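Local coordinates for protein putative N-acetylmuramoyl-L-alanine amidase (Enterococcus phage phiM1EF22, PDB 7D55) that probably binds the enterococcal cell wall, as the tetrameric cell-binding domain of a phage lysin, a putative amidase, at residues E46-Y49 against R50-G54; P58-Q62 against K63-K67. One frame throughout, in Å; residues are numbered along the deposited sequence.

Contact 1. Residues E46-Y49 against R50-G54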
ATOM      1  N   GLU A  46       7.560 -12.140  -8.703  1.00 10.86           N
ATOM      2  CA  GLU A  46       6.654 -13.050  -9.401  1.00 11.12           C
ATOM      3  C   GLU A  46       6.194 -14.175  -8.487  1.00 11.62           C
ATOM      4  O   GLU A  46       5.017 -14.549  -8.498  1.00 12.47           O
ATOM      5  CB  GLU A  46       7.335 -13.618 -10.645  1.00 12.74           C
ATOM      6  CG  GLU A  46       7.661 -12.574 -11.698  1.00 13.69           C
ATOM      7  CD  GLU A  46       8.659 -13.076 -12.738  1.00 17.57           C
ATOM      8  OE1 GLU A  46       9.300 -14.123 -12.504  1.00 19.30           O
ATOM      9  OE2 GLU A  46       8.806 -12.429 -13.798  1.00 19.80           O
ATOM     10  N   ASP A  47       7.104 -14.711  -7.671  1.00 12.76           N
ATOM     11  CA  ASP A  47       6.748 -15.824  -6.794  1.00 13.24           C
ATOM     12  C   ASP A  47       5.770 -15.387  -5.710  1.00 11.64           C
ATOM     13  O   ASP A  47       4.766 -16.061  -5.453  1.00 12.82           O
ATOM     14  CB  ASP A  47       8.013 -16.404  -6.162  1.00 17.94           C
ATOM     15  CG  ASP A  47       7.768 -17.746  -5.481  1.00 23.36           C
ATOM     16  OD1 ASP A  47       7.513 -18.729  -6.209  1.00 25.70           O
ATOM     17  OD2 ASP A  47       7.832 -17.823  -4.228  1.00 24.90           O
ATOM     18  N   ILE A  48       6.047 -14.258  -5.057  1.00 10.13           N
ATOM     19  CA  ILE A  48       5.167 -13.793  -3.988  1.00  9.60           C
ATOM     20  C   ILE A  48       3.801 -13.440  -4.551  1.00  9.39           C
ATOM     21  O   ILE A  48       2.767 -13.773  -3.961  1.00 10.52           O
ATOM     22  CB  ILE A  48       5.799 -12.606  -3.240  1.00 10.65           C
ATOM     23  CG1 ILE A  48       7.081 -13.037  -2.518  1.00 11.67           C
ATOM     24  CG2 ILE A  48       4.798 -12.004  -2.249  1.00 12.31           C
ATOM     25  CD1 ILE A  48       7.918 -11.861  -2.074  1.00 14.19           C
ATOM     26  N   TYR A  49       3.773 -12.763  -5.699  1.00  9.63           N
ATOM     27  CA  TYR A  49       2.488 -12.427  -6.298  1.00  9.83           C
ATOM     28  C   TYR A  49       1.685 -13.690  -6.591  1.00 10.65           C
ATOM     29  O   TYR A  49       0.486 -13.764  -6.292  1.00 12.39           O
ATOM     30  CB  TYR A  49       2.688 -11.601  -7.571  1.00  7.97           C
ATOM     31  CG  TYR A  49       1.391 -11.128  -8.184  1.00  8.87           C
ATOM     32  CD1 TYR A  49       0.615 -11.980  -8.957  1.00  9.33           C
ATOM     33  CD2 TYR A  49       0.940  -9.831  -7.979  1.00  9.65           C
ATOM     34  CE1 TYR A  49      -0.577 -11.562  -9.513  1.00 10.59           C
ATOM     35  CE2 TYR A  49      -0.248  -9.401  -8.538  1.00  9.85           C
ATOM     36  CZ  TYR A  49      -0.996 -10.276  -9.309  1.00 11.50           C
ATOM     37  OH  TYR A  49      -2.173  -9.870  -9.871  1.00 13.33           O
ATOM     38  N   ARG A  50       2.337 -14.697  -7.173  1.00 10.97           N
ATOM     39  CA  ARG A  50       1.646 -15.937  -7.504  1.00 13.39           C
ATOM     40  C   ARG A  50       1.142 -16.644  -6.251  1.00 12.85           C
ATOM     41  O   ARG A  50       0.030 -17.182  -6.242  1.00 12.81           O
ATOM     42  CB  ARG A  50       2.564 -16.850  -8.314  1.00 17.36           C
ATOM     43  CG  ARG A  50       1.832 -17.979  -9.033  1.00 21.85           C
ATOM     44  CD  ARG A  50       2.794 -18.824  -9.844  1.00 25.62           C
ATOM     45  NE  ARG A  50       3.506 -18.019 -10.831  1.00 28.56           N
ATOM     46  CZ  ARG A  50       4.793 -17.685 -10.745  1.00 29.99           C
ATOM     47  NH1 ARG A  50       5.515 -18.088  -9.708  1.00 30.34           N
ATOM     48  NH2 ARG A  50       5.353 -16.945 -11.697  1.00 29.35           N
ATOM     49  N   LYS A  51       1.940 -16.650  -5.181  1.00 12.70           N
ATOM     50  CA  LYS A  51       1.493 -17.296  -3.951  1.00 14.72           C
ATOM     51  C   LYS A  51       0.273 -16.599  -3.362  1.00 14.21           C
ATOM     52  O   LYS A  51      -0.599 -17.258  -2.785  1.00 17.00           O
ATOM     53  CB  LYS A  51       2.636 -17.354  -2.935  1.00 18.43           C
ATOM     54  CG  LYS A  51       3.593 -18.512  -3.182  1.00 23.44           C
ATOM     55  CD  LYS A  51       4.629 -18.631  -2.080  1.00 28.31           C
ATOM     56  CE  LYS A  51       5.399 -19.945  -2.185  1.00 31.55           C
ATOM     57  NZ  LYS A  51       5.915 -20.198  -3.566  1.00 33.70           N
ATOM     58  N   ASN A  52       0.182 -15.275  -3.511  1.00 11.29           N
ATOM     59  CA  ASN A  52      -0.965 -14.545  -2.988  1.00 12.16           C
ATOM     60  C   ASN A  52      -2.190 -14.716  -3.869  1.00 13.68           C
ATOM     61  O   ASN A  52      -3.304 -14.880  -3.363  1.00 15.32           O
ATOM     62  CB  ASN A  52      -0.620 -13.065  -2.893  1.00 13.16           C
ATOM     63  CG  ASN A  52       0.082 -12.722  -1.606  1.00 15.84           C
ATOM     64  OD1 ASN A  52      -0.564 -12.470  -0.592  1.00 20.02           O
ATOM     65  ND2 ASN A  52       1.406 -12.727  -1.628  1.00 13.94           N
ATOM     66  N   ASN A  53      -2.005 -14.710  -5.183  1.00 13.70           N
ATOM     67  CA  ASN A  53      -3.104 -14.464  -6.101  1.00 14.76           C
ATOM     68  C   ASN A  53      -3.440 -15.615  -7.032  1.00 17.05           C
ATOM     69  O   ASN A  53      -4.500 -15.576  -7.667  1.00 19.39           O
ATOM     70  CB  ASN A  53      -2.836 -13.177  -6.888  1.00 14.47           C
ATOM     71  CG  ASN A  53      -2.604 -12.004  -5.959  1.00 15.87           C
ATOM     72  OD1 ASN A  53      -3.433 -11.733  -5.095  1.00 19.65           O
ATOM     73  ND2 ASN A  53      -1.467 -11.332  -6.094  1.00 15.10           N
ATOM     74  N   GLY A  54      -2.599 -16.639  -7.119  1.00 18.18           N
ATOM     75  CA  GLY A  54      -2.932 -17.785  -7.940  1.00 18.05           C
ATOM     76  C   GLY A  54      -2.793 -17.569  -9.428  1.00 19.32           C
ATOM     77  O   GLY A  54      -3.254 -18.412 -10.205  1.00 20.54           O
TER
HETATM   78  O   HOH W   1       8.277 -16.658 -12.127  1.00 28.47           O
HETATM   79  O   HOH W   2       4.760 -18.876  -6.918  1.00 33.76           O
HETATM   80  O   HOH W   3       8.523 -20.889  -4.158  1.00 59.67           O

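Contact 2. Residues P58-Q62 against K63-K67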
ATOM      1  N   PRO A  58       0.863  -9.165 -13.642  1.00  9.10           N
ATOM      2  CA  PRO A  58       0.852  -8.513 -14.955  1.00 11.32           C
ATOM      3  C   PRO A  58       2.217  -7.942 -15.300  1.00 10.73           C
ATOM      4  O   PRO A  58       2.891  -7.343 -14.460  1.00 11.27           O
ATOM      5  CB  PRO A  58      -0.177  -7.396 -14.779  1.00 11.84           C
ATOM      6  CG  PRO A  58      -1.084  -7.898 -13.714  1.00 12.72           C
ATOM      7  CD  PRO A  58      -0.199  -8.649 -12.762  1.00 10.99           C
ATOM      8  N   PHE A  59       2.616  -8.125 -16.556  1.00 11.94           N
ATOM      9  CA  PHE A  59       3.885  -7.622 -17.065  1.00 12.51           C
ATOM     10  C   PHE A  59       3.622  -6.927 -18.389  1.00 13.30           C
ATOM     11  O   PHE A  59       2.914  -7.463 -19.249  1.00 17.51           O
ATOM     12  CB  PHE A  59       4.885  -8.776 -17.266  1.00 15.15           C
ATOM     13  CG  PHE A  59       6.174  -8.370 -17.951  1.00 19.96           C
ATOM     14  CD1 PHE A  59       7.117  -7.592 -17.288  1.00 22.63           C
ATOM     15  CD2 PHE A  59       6.448  -8.780 -19.246  1.00 23.24           C
ATOM     16  CE1 PHE A  59       8.310  -7.217 -17.908  1.00 23.06           C
ATOM     17  CE2 PHE A  59       7.643  -8.410 -19.879  1.00 24.53           C
ATOM     18  CZ  PHE A  59       8.574  -7.628 -19.208  1.00 23.99           C
ATOM     19  N   TYR A  60       4.164  -5.728 -18.549  1.00 10.13           N
ATOM     20  CA  TYR A  60       4.064  -5.012 -19.808  1.00 10.26           C
ATOM     21  C   TYR A  60       5.442  -5.040 -20.443  1.00 11.67           C
ATOM     22  O   TYR A  60       6.408  -4.529 -19.862  1.00 15.10           O
ATOM     23  CB  TYR A  60       3.597  -3.583 -19.574  1.00 10.97           C
ATOM     24  CG  TYR A  60       2.183  -3.494 -19.055  1.00 11.97           C
ATOM     25  CD1 TYR A  60       1.927  -3.579 -17.694  1.00 11.93           C
ATOM     26  CD2 TYR A  60       1.108  -3.334 -19.921  1.00 13.07           C
ATOM     27  CE1 TYR A  60       0.646  -3.498 -17.205  1.00 12.77           C
ATOM     28  CE2 TYR A  60      -0.182  -3.239 -19.439  1.00 13.37           C
ATOM     29  CZ  TYR A  60      -0.409  -3.328 -18.080  1.00 13.63           C
ATOM     30  OH  TYR A  60      -1.692  -3.232 -17.583  1.00 17.17           O
ATOM     31  N   SER A  61       5.538  -5.667 -21.603  1.00 11.53           N
ATOM     32  CA  SER A  61       6.804  -5.756 -22.303  1.00 11.58           C
ATOM     33  C   SER A  61       6.961  -4.548 -23.216  1.00  9.98           C
ATOM     34  O   SER A  61       6.053  -3.724 -23.369  1.00 11.27           O
ATOM     35  CB  SER A  61       6.862  -7.043 -23.118  1.00 13.92           C
ATOM     36  OG  SER A  61       6.213  -6.858 -24.361  1.00 15.08           O
ATOM     37  N   GLN A  62       8.119  -4.469 -23.875  1.00  9.87           N
ATOM     38  CA  GLN A  62       8.361  -3.388 -24.824  1.00 10.59           C
ATOM     39  C   GLN A  62       7.523  -3.497 -26.090  1.00 11.24           C
ATOM     40  O   GLN A  62       7.525  -2.560 -26.891  1.00 11.31           O
ATOM     41  CB  GLN A  62       9.838  -3.319 -25.193  1.00 10.30           C
ATOM     42  CG  GLN A  62      10.728  -2.842 -24.055  1.00 10.51           C
ATOM     43  CD  GLN A  62      12.174  -2.766 -24.487  1.00 11.27           C
ATOM     44  OE1 GLN A  62      12.485  -2.136 -25.492  1.00 12.82           O
ATOM     45  NE2 GLN A  62      13.065  -3.413 -23.733  1.00 12.01           N
ATOM     46  N   LYS A  63       6.838  -4.620 -26.310  1.00 12.49           N
ATOM     47  CA  LYS A  63       5.864  -4.672 -27.392  1.00 14.68           C
ATOM     48  C   LYS A  63       4.686  -3.745 -27.108  1.00 17.48           C
ATOM     49  O   LYS A  63       4.172  -3.092 -28.025  1.00 21.36           O
ATOM     50  CB  LYS A  63       5.400  -6.116 -27.593  1.00 15.32           C
ATOM     51  CG  LYS A  63       4.381  -6.300 -28.699  1.00 18.83           C
ATOM     52  CD  LYS A  63       4.104  -7.777 -28.957  1.00 23.17           C
ATOM     53  CE  LYS A  63       3.145  -7.963 -30.133  1.00 26.73           C
ATOM     54  NZ  LYS A  63       1.890  -7.175 -29.939  1.00 29.28           N
ATOM     55  N   GLU A  64       4.270  -3.650 -25.842  1.00 16.22           N
ATOM     56  CA  GLU A  64       3.110  -2.874 -25.410  1.00 15.84           C
ATOM     57  C   GLU A  64       3.473  -1.435 -25.037  1.00 13.05           C
ATOM     58  O   GLU A  64       2.782  -0.486 -25.429  1.00 13.99           O
ATOM     59  CB  GLU A  64       2.465  -3.548 -24.190  1.00 18.68           C
ATOM     60  CG  GLU A  64       1.765  -4.874 -24.451  1.00 24.19           C
ATOM     61  CD  GLU A  64       2.700  -6.071 -24.398  1.00 29.51           C
ATOM     62  OE1 GLU A  64       2.696  -6.871 -25.360  1.00 31.56           O
ATOM     63  OE2 GLU A  64       3.428  -6.221 -23.391  1.00 31.33           O
ATOM     64  N   TRP A  65       4.525  -1.257 -24.244  1.00 11.64           N
ATOM     65  CA  TRP A  65       4.905   0.052 -23.724  1.00  8.90           C
ATOM     66  C   TRP A  65       6.319   0.349 -24.188  1.00  9.59           C
ATOM     67  O   TRP A  65       7.248  -0.384 -23.839  1.00 10.86           O
ATOM     68  CB  TRP A  65       4.879   0.051 -22.196  1.00  9.25           C
ATOM     69  CG  TRP A  65       3.536  -0.028 -21.536  1.00 10.02           C
ATOM     70  CD1 TRP A  65       2.319  -0.236 -22.124  1.00 12.18           C
ATOM     71  CD2 TRP A  65       3.291   0.110 -20.137  1.00  9.75           C
ATOM     72  NE1 TRP A  65       1.325  -0.239 -21.161  1.00 12.54           N
ATOM     73  CE2 TRP A  65       1.900  -0.028 -19.934  1.00  9.56           C
ATOM     74  CE3 TRP A  65       4.115   0.328 -19.035  1.00  8.94           C
ATOM     75  CZ2 TRP A  65       1.320   0.054 -18.666  1.00  8.98           C
ATOM     76  CZ3 TRP A  65       3.543   0.411 -17.783  1.00  9.31           C
ATOM     77  CH2 TRP A  65       2.157   0.271 -17.606  1.00 10.51           C
ATOM     78  N   ASN A  66       6.490   1.429 -24.945  1.00  8.65           N
ATOM     79  CA  ASN A  66       7.798   1.764 -25.501  1.00  9.44           C
ATOM     80  C   ASN A  66       7.806   3.258 -25.814  1.00 10.06           C
ATOM     81  O   ASN A  66       6.868   3.981 -25.469  1.00 10.50           O
ATOM     82  CB  ASN A  66       8.083   0.885 -26.722  1.00  9.99           C
ATOM     83  CG  ASN A  66       6.970   0.951 -27.735  1.00 10.81           C
ATOM     84  OD1 ASN A  66       6.614   2.031 -28.201  1.00 11.63           O
ATOM     85  ND2 ASN A  66       6.401  -0.201 -28.077  1.00 12.09           N
ATOM     86  N   LYS A  67       8.861   3.731 -26.477  1.00  9.04           N
ATOM     87  CA  LYS A  67       8.959   5.169 -26.721  1.00  9.59           C
ATOM     88  C   LYS A  67       7.888   5.666 -27.672  1.00  9.92           C
ATOM     89  O   LYS A  67       7.566   6.859 -27.666  1.00 12.76           O
ATOM     90  CB  LYS A  67      10.348   5.544 -27.228  1.00  9.91           C
ATOM     91  CG  LYS A  67      11.455   5.220 -26.228  1.00  9.77           C
ATOM     92  CD  LYS A  67      12.821   5.571 -26.779  1.00  9.76           C
ATOM     93  CE  LYS A  67      13.896   5.181 -25.793  1.00  9.46           C
ATOM     94  NZ  LYS A  67      15.252   5.252 -26.459  1.00 11.18           N
TER
HETATM   95  O   HOH W   4       3.246  -8.745 -21.720  1.00 44.27           O

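Contact 1. Residues E46-Y49 against R50-G54
A chi1 of -167° sets the Asp47 carboxylate opposite its own backbone N, on the flank of the helix where Lys51 lies, and the lysine chain runs extended until a bend at the last torsion (chi4 49°) turns NZ to it. The result is an i to i+4 salt bridge on the last turns of helix 39-53. Lys51 NZ meets Asp47 OD2 at 3.1 Å from the syn side, somewhat out of the carboxylate plane, and reaches OD1 only weakly. A water links OD1 to the same ammonium. A short acid and a long, flexible base suit this spacing; OD2 is also held by Tyr60 OH of the second subunit, which probably helps to keep the carboxylate charged.

Arg50 also folds back along the helix, so that one face of its guanidinium lies against Glu46 O, offset toward the rim. Two waters take its terminal N-H groups, one passing to Glu46 OE1 and the other to Asp47 O and OD1, while NE pairs with Asp56. CB rests on the carbonyls of Glu46 and Asp47.

On the other flank, the Asn53 side chain crosses that of Tyr49 at about a right angle, its amide tilted 61° to the ring. ND2 stands 3.2 Å above the ring plane, over its centre, so the electron-rich face receives a polar nitrogen. Tyr49 OH is bound by Asn52 of the third subunit. Gly54, with positive phi, takes the chain out of the helix, while its N still bonds to Arg50 O at 2.8 Å.

Asn52 suits its place because its amide can bond to its own helix as well as to the second subunit. Ile48 O takes two of its N-H groups from opposite faces of the carbonyl plane: backbone N at 3.0 Å and ND2 at 2.9 Å.

Contact 2. Residues P58-Q62 against K63-K67
Tyr60 and Trp65 lie face against face in an offset stack, the phenol ring and the indole's six-membered ring tilted 16° apart with centroids separated by 4.1 Å. This pair flanks an ST turn in the loop that follows strand 59-60. The stack is displaced so that Tyr60 CD2 comes 3.3 Å from Trp65 NE1, while Tyr60 CB makes a CH-pi contact over the five-membered ring, 3.9 Å from its centroid. Two large flat side chains suit a buried site where the chain must fold back on itself. The indole also meets the rings of Tyr5 and Trp71, and Tyr60 OH bonds to Asp47 of the third subunit.

Beside the stack, Ser61 and Glu64 hold the turn through their polar ends. Ser61 OG sits between its own backbone N and carbonyl carbon (chi1 83°), a position from which it accepts Lys63 N at 3.0 Å and defines the ST turn; so short a side chain keeps its oxygen close enough to the backbone to accept the N-H two residues on. Glu64 bends sharply at chi2 (86°), curling its carboxylate back until OE2 accepts Ser61 N at 2.8 Å, nearly in line with the C-O bond. This bond resembles the glutamate half of a capping box, though no regular helix follows. A water joins the same OE2 to Phe59 O, so the carboxylate bridges the strand end and the turn.

The backbone tightens around Ser61 O, which receives Trp65 N at 3.0 Å and Glu64 N at an equal length, the second donor standing well above the carbonyl plane. One residue further on, Asn66 serves as both donor and acceptor: OD1 receives Asn68 N, while ND2, with its partner lying in the amide plane, bonds almost straight to Gln62 O at 2.9 Å.

From the N terminus, the chain lays down strands 3-9, 22-28 and 33-36 before entering helix 39-53, whose last turns form contact 1. A short loop leads on to strand 59-60, which pairs in parallel with strand 3-9 at one border of the sheet. Contact 2 takes in this strand and the turn after it, which sends the chain toward helix 71-78. The two contacts are in series: neither nests in nor crosses the other, and their centres lie about 21 Å apart. They still touch where Tyr49 OH packs on Pro58 CD at 3.7 Å. Between subunits they face each other too, joining the helix end of one copy to the strand of the next.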